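Local coordinates for carbohydrate kinase (PDB 2NWH), which is a pfkB-family carbohydrate kinase that probably phosphorylates a sugar or related small molecule at the expense of ATP, at residues M3-D15 against A131-L144. Residues are numbered along the deposited sequence; the frame is centred on the assembly and turned at random.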
loop_
_atom_site.group_PDB
_atom_site.type_symbol
_atom_site.label_atom_id
_atom_site.label_comp_id
_atom_site.label_asym_id
_atom_site.label_seq_id
_atom_site.Cartn_x
_atom_site.Cartn_y
_atom_site.Cartn_z
ATOM N N MET A 3 -8.268 -8.305 16.104
ATOM C CA MET A 3 -8.168 -8.414 14.597
ATOM C C MET A 3 -6.981 -9.280 14.149
ATOM O O MET A 3 -5.814 -8.900 14.327
ATOM C CB MET A 3 -8.103 -7.021 13.950
ATOM C CG MET A 3 -9.449 -6.280 13.842
ATOM S SD MET A 3 -10.458 -6.245 15.356
ATOM C CE MET A 3 -9.485 -5.162 16.429
ATOM N N LYS A 4 -7.286 -10.451 13.587
ATOM C CA LYS A 4 -6.243 -11.398 13.233
ATOM C C LYS A 4 -6.161 -11.554 11.730
ATOM O O LYS A 4 -5.095 -11.833 11.208
ATOM C CB LYS A 4 -6.510 -12.782 13.839
ATOM C CG LYS A 4 -5.252 -13.361 14.485
ATOM C CD LYS A 4 -4.228 -13.876 13.458
ATOM C CE LYS A 4 -3.249 -14.869 14.054
ATOM N NZ LYS A 4 -2.046 -14.953 13.158
ATOM N N LYS A 5 -7.292 -11.380 11.060
ATOM C CA LYS A 5 -7.393 -11.713 9.638
ATOM C C LYS A 5 -7.664 -10.481 8.801
ATOM O O LYS A 5 -8.571 -9.735 9.093
ATOM C CB LYS A 5 -8.484 -12.754 9.404
ATOM C CG LYS A 5 -8.152 -14.149 9.908
ATOM C CD LYS A 5 -9.299 -15.148 9.596
ATOM C CE LYS A 5 -9.525 -15.445 8.086
ATOM N NZ LYS A 5 -8.392 -16.064 7.335
ATOM N N ILE A 6 -6.806 -10.243 7.806
ATOM C CA ILE A 6 -6.938 -9.053 7.003
ATOM C C ILE A 6 -7.115 -9.502 5.573
ATOM O O ILE A 6 -6.307 -10.317 5.068
ATOM C CB ILE A 6 -5.663 -8.133 7.116
ATOM C CG1 ILE A 6 -5.426 -7.689 8.575
ATOM C CG2 ILE A 6 -5.736 -6.984 6.092
ATOM C CD1 ILE A 6 -4.158 -6.935 8.736
ATOM N N LEU A 7 -8.140 -8.985 4.913
ATOM C CA LEU A 7 -8.327 -9.264 3.492
ATOM C C LEU A 7 -7.978 -8.028 2.691
ATOM O O LEU A 7 -8.503 -6.947 2.977
ATOM C CB LEU A 7 -9.773 -9.650 3.216
ATOM C CG LEU A 7 -10.159 -9.897 1.738
ATOM C CD1 LEU A 7 -9.574 -11.187 1.255
ATOM C CD2 LEU A 7 -11.654 -9.961 1.638
ATOM N N VAL A 8 -7.119 -8.212 1.687
ATOM C CA VAL A 8 -6.654 -7.137 0.809
ATOM C C VAL A 8 -7.277 -7.297 -0.562
ATOM O O VAL A 8 -7.237 -8.393 -1.149
ATOM C CB VAL A 8 -5.138 -7.155 0.688
ATOM C CG1 VAL A 8 -4.657 -6.009 -0.218
ATOM C CG2 VAL A 8 -4.520 -7.025 2.081
ATOM N N LEU A 9 -7.871 -6.232 -1.069
ATOM C CA LEU A 9 -8.431 -6.217 -2.424
ATOM C C LEU A 9 -7.765 -5.075 -3.195
ATOM O O LEU A 9 -7.970 -3.897 -2.896
ATOM C CB LEU A 9 -9.955 -6.059 -2.378
ATOM C CG LEU A 9 -10.629 -7.111 -1.517
ATOM C CD1 LEU A 9 -11.004 -6.512 -0.156
ATOM C CD2 LEU A 9 -11.924 -7.564 -2.245
ATOM N N GLY A 10 -6.952 -5.415 -4.179
ATOM C CA GLY A 10 -6.091 -4.414 -4.770
ATOM C C GLY A 10 -5.208 -4.991 -5.845
ATOM O O GLY A 10 -5.524 -6.025 -6.422
ATOM N N GLY A 11 -4.120 -4.289 -6.112
ATOM C CA GLY A 11 -3.252 -4.636 -7.190
ATOM C C GLY A 11 -2.159 -5.553 -6.755
ATOM O O GLY A 11 -1.702 -5.549 -5.593
ATOM N N ALA A 12 -1.735 -6.357 -7.718
ATOM C CA ALA A 12 -0.645 -7.262 -7.543
ATOM C C ALA A 12 -0.144 -7.443 -8.961
ATOM O O ALA A 12 -0.833 -7.986 -9.798
ATOM C CB ALA A 12 -1.133 -8.597 -6.909
ATOM N N HIS A 13 1.045 -6.913 -9.260
ATOM C CA HIS A 13 1.536 -6.909 -10.660
ATOM C C HIS A 13 2.956 -7.493 -10.675
ATOM O O HIS A 13 3.589 -7.629 -9.632
ATOM C CB HIS A 13 1.505 -5.480 -11.296
ATOM C CG HIS A 13 2.296 -4.409 -10.569
ATOM N ND1 HIS A 13 3.674 -4.334 -10.566
ATOM C CD2 HIS A 13 1.875 -3.307 -9.913
ATOM C CE1 HIS A 13 4.068 -3.262 -9.898
ATOM N NE2 HIS A 13 2.992 -2.615 -9.495
ATOM N N ILE A 14 3.432 -7.805 -11.877
ATOM C CA ILE A 14 4.830 -8.153 -12.079
ATOM C C ILE A 14 5.625 -6.860 -12.348
ATOM O O ILE A 14 5.209 -5.981 -13.127
ATOM C CB ILE A 14 4.991 -9.238 -13.187
ATOM C CG1 ILE A 14 6.376 -9.896 -13.187
ATOM C CG2 ILE A 14 4.677 -8.667 -14.608
ATOM C CD1 ILE A 14 6.615 -10.810 -11.949
ATOM N N ASP A 15 6.772 -6.761 -11.686
ATOM C CA ASP A 15 7.662 -5.643 -11.875
ATOM C C ASP A 15 8.910 -6.193 -12.547
ATOM O O ASP A 15 9.640 -6.988 -11.954
ATOM C CB ASP A 15 7.998 -5.011 -10.524
ATOM C CG ASP A 15 8.939 -3.834 -10.632
ATOM O OD1 ASP A 15 9.998 -3.928 -11.313
ATOM O OD2 ASP A 15 8.639 -2.813 -9.996
ATOM N N ALA A 131 -15.511 -14.025 1.614
ATOM C CA ALA A 131 -14.127 -13.663 1.991
ATOM C C ALA A 131 -14.144 -12.518 2.989
ATOM O O ALA A 131 -13.401 -12.534 4.034
ATOM C CB ALA A 131 -13.282 -13.284 0.721
ATOM N N ILE A 132 -14.976 -11.520 2.692
ATOM C CA ILE A 132 -15.137 -10.349 3.581
ATOM C C ILE A 132 -15.622 -10.772 4.986
ATOM O O ILE A 132 -15.046 -10.363 6.011
ATOM C CB ILE A 132 -16.030 -9.245 2.921
ATOM C CG1 ILE A 132 -15.286 -8.672 1.683
ATOM C CG2 ILE A 132 -16.391 -8.135 3.942
ATOM C CD1 ILE A 132 -16.060 -7.711 0.831
ATOM N N ILE A 133 -16.624 -11.651 5.028
ATOM C CA ILE A 133 -17.217 -12.053 6.302
ATOM C C ILE A 133 -16.216 -12.878 7.132
ATOM O O ILE A 133 -16.248 -12.871 8.389
ATOM C CB ILE A 133 -18.540 -12.844 6.060
ATOM C CG1 ILE A 133 -19.639 -11.888 5.563
ATOM C CG2 ILE A 133 -18.971 -13.586 7.351
ATOM C CD1 ILE A 133 -20.914 -12.629 5.009
ATOM N N ALA A 134 -15.332 -13.589 6.435
ATOM C CA ALA A 134 -14.293 -14.390 7.090
ATOM C C ALA A 134 -13.149 -13.524 7.641
ATOM O O ALA A 134 -12.312 -14.012 8.434
ATOM C CB ALA A 134 -13.730 -15.409 6.131
ATOM N N SER A 135 -13.090 -12.259 7.229
ATOM C CA SER A 135 -11.972 -11.383 7.625
ATOM C C SER A 135 -12.331 -10.522 8.840
ATOM O O SER A 135 -13.507 -10.433 9.229
ATOM C CB SER A 135 -11.583 -10.469 6.459
ATOM O OG SER A 135 -12.378 -9.294 6.505
ATOM N N ASP A 136 -11.328 -9.859 9.429
ATOM C CA ASP A 136 -11.547 -8.930 10.553
ATOM C C ASP A 136 -11.320 -7.453 10.174
ATOM O O ASP A 136 -11.780 -6.542 10.863
ATOM C CB ASP A 136 -10.557 -9.261 11.692
ATOM C CG ASP A 136 -10.751 -10.648 12.241
ATOM O OD1 ASP A 136 -11.938 -11.047 12.464
ATOM O OD2 ASP A 136 -9.733 -11.347 12.456
ATOM N N PHE A 137 -10.586 -7.225 9.090
ATOM C CA PHE A 137 -10.192 -5.899 8.648
ATOM C C PHE A 137 -9.942 -5.992 7.131
ATOM O O PHE A 137 -9.319 -6.958 6.668
ATOM C CB PHE A 137 -8.864 -5.512 9.325
ATOM C CG PHE A 137 -8.730 -4.057 9.616
ATOM C CD1 PHE A 137 -8.701 -3.596 10.945
ATOM C CD2 PHE A 137 -8.650 -3.125 8.576
ATOM C CE1 PHE A 137 -8.588 -2.209 11.235
ATOM C CE2 PHE A 137 -8.560 -1.744 8.835
ATOM C CZ PHE A 137 -8.512 -1.279 10.186
ATOM N N LEU A 138 -10.399 -4.989 6.387
ATOM C CA LEU A 138 -10.232 -4.921 4.922
ATOM C C LEU A 138 -9.215 -3.865 4.544
ATOM O O LEU A 138 -9.096 -2.810 5.229
ATOM C CB LEU A 138 -11.551 -4.566 4.227
ATOM C CG LEU A 138 -12.756 -5.454 4.596
ATOM C CD1 LEU A 138 -13.996 -4.955 3.891
ATOM C CD2 LEU A 138 -12.494 -6.939 4.301
ATOM N N LEU A 139 -8.504 -4.131 3.442
ATOM C CA LEU A 139 -7.606 -3.141 2.893
ATOM C C LEU A 139 -7.779 -3.120 1.393
ATOM O O LEU A 139 -7.726 -4.169 0.748
ATOM C CB LEU A 139 -6.137 -3.461 3.250
ATOM C CG LEU A 139 -5.070 -2.578 2.527
ATOM C CD1 LEU A 139 -5.193 -1.074 2.922
ATOM C CD2 LEU A 139 -3.643 -3.137 2.808
ATOM N N CYS A 140 -7.924 -1.937 0.813
ATOM C CA CYS A 140 -7.983 -1.886 -0.642
ATOM C C CYS A 140 -6.964 -0.879 -1.135
ATOM O O CYS A 140 -6.355 -0.130 -0.334
ATOM C CB CYS A 140 -9.407 -1.510 -1.106
ATOM S SG CYS A 140 -9.927 0.206 -0.654
ATOM N N ASP A 141 -6.783 -0.839 -2.444
ATOM C CA ASP A 141 -6.035 0.249 -3.005
ATOM C C ASP A 141 -6.795 0.819 -4.205
ATOM O O ASP A 141 -7.769 0.221 -4.714
ATOM C CB ASP A 141 -4.596 -0.111 -3.311
ATOM C CG ASP A 141 -4.471 -1.081 -4.485
ATOM O OD1 ASP A 141 -5.357 -1.074 -5.374
ATOM O OD2 ASP A 141 -3.482 -1.832 -4.527
ATOM N N ALA A 142 -6.333 1.990 -4.632
ATOM C CA ALA A 142 -7.047 2.730 -5.645
ATOM C C ALA A 142 -6.699 2.246 -7.062
ATOM O O ALA A 142 -7.019 2.935 -8.039
ATOM C CB ALA A 142 -6.809 4.272 -5.451
ATOM N N ASN A 143 -6.073 1.059 -7.175
ATOM C CA ASN A 143 -5.950 0.373 -8.475
ATOM C C ASN A 143 -7.294 -0.153 -8.971
ATOM O O ASN A 143 -7.501 -0.352 -10.187
ATOM C CB ASN A 143 -4.974 -0.810 -8.434
ATOM C CG ASN A 143 -3.538 -0.386 -8.407
ATOM O OD1 ASN A 143 -2.779 -0.762 -7.496
ATOM N ND2 ASN A 143 -3.142 0.409 -9.397
ATOM N N LEU A 144 -8.191 -0.438 -8.034
ATOM C CA LEU A 144 -9.528 -0.933 -8.383
ATOM C C LEU A 144 -10.358 0.213 -8.977
ATOM O O LEU A 144 -10.149 1.377 -8.648
ATOM C CB LEU A 144 -10.264 -1.436 -7.136
ATOM C CG LEU A 144 -9.666 -2.590 -6.312
ATOM C CD1 LEU A 144 -10.605 -2.887 -5.132
ATOM C CD2 LEU A 144 -9.426 -3.822 -7.140
#
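In one of its two conformers, M3 places CG at the edge of the F137 ring, near its plane, 4.0 Å from CD1, while I6 CG1 packs against F137 CB. D136 OD2 accepts two backbone bonds: K4 N and K5 N reach it from opposite faces of the carboxylate plane, each at 2.8 Å and on the anti side. With CG anti to the carbonyl carbon (chi1 -62°), the D136 carboxylate reaches back to these two amides. D136 N donates to K5 O. The K5 chain passes A134 O on its way to a salt bridge with E55. Strands 5-9 and 137-141 then run parallel as neighbouring inner strands of the large sheet of the ribokinase fold, with 5-9 between 55-63 and 137-141, linked by L7 N to F137 O, L139 N to L7 O (2.9 Å) and L9 N to L139 O. I6, V8, F137 and L139 share one face, where helix 41-51 covers I6, V8 and L139. On the other, L7 CD2 wedges against A131 CB (3.8 Å) and I132 CG1, tying helix 126-134 to the sheet. At the C-terminal end of strand 137-141, D141 OD2 takes G11 N almost straight (3.0 Å, 176°) on its syn side and also binds G42 N, whereas OD1 closes an Asx turn with N143 N.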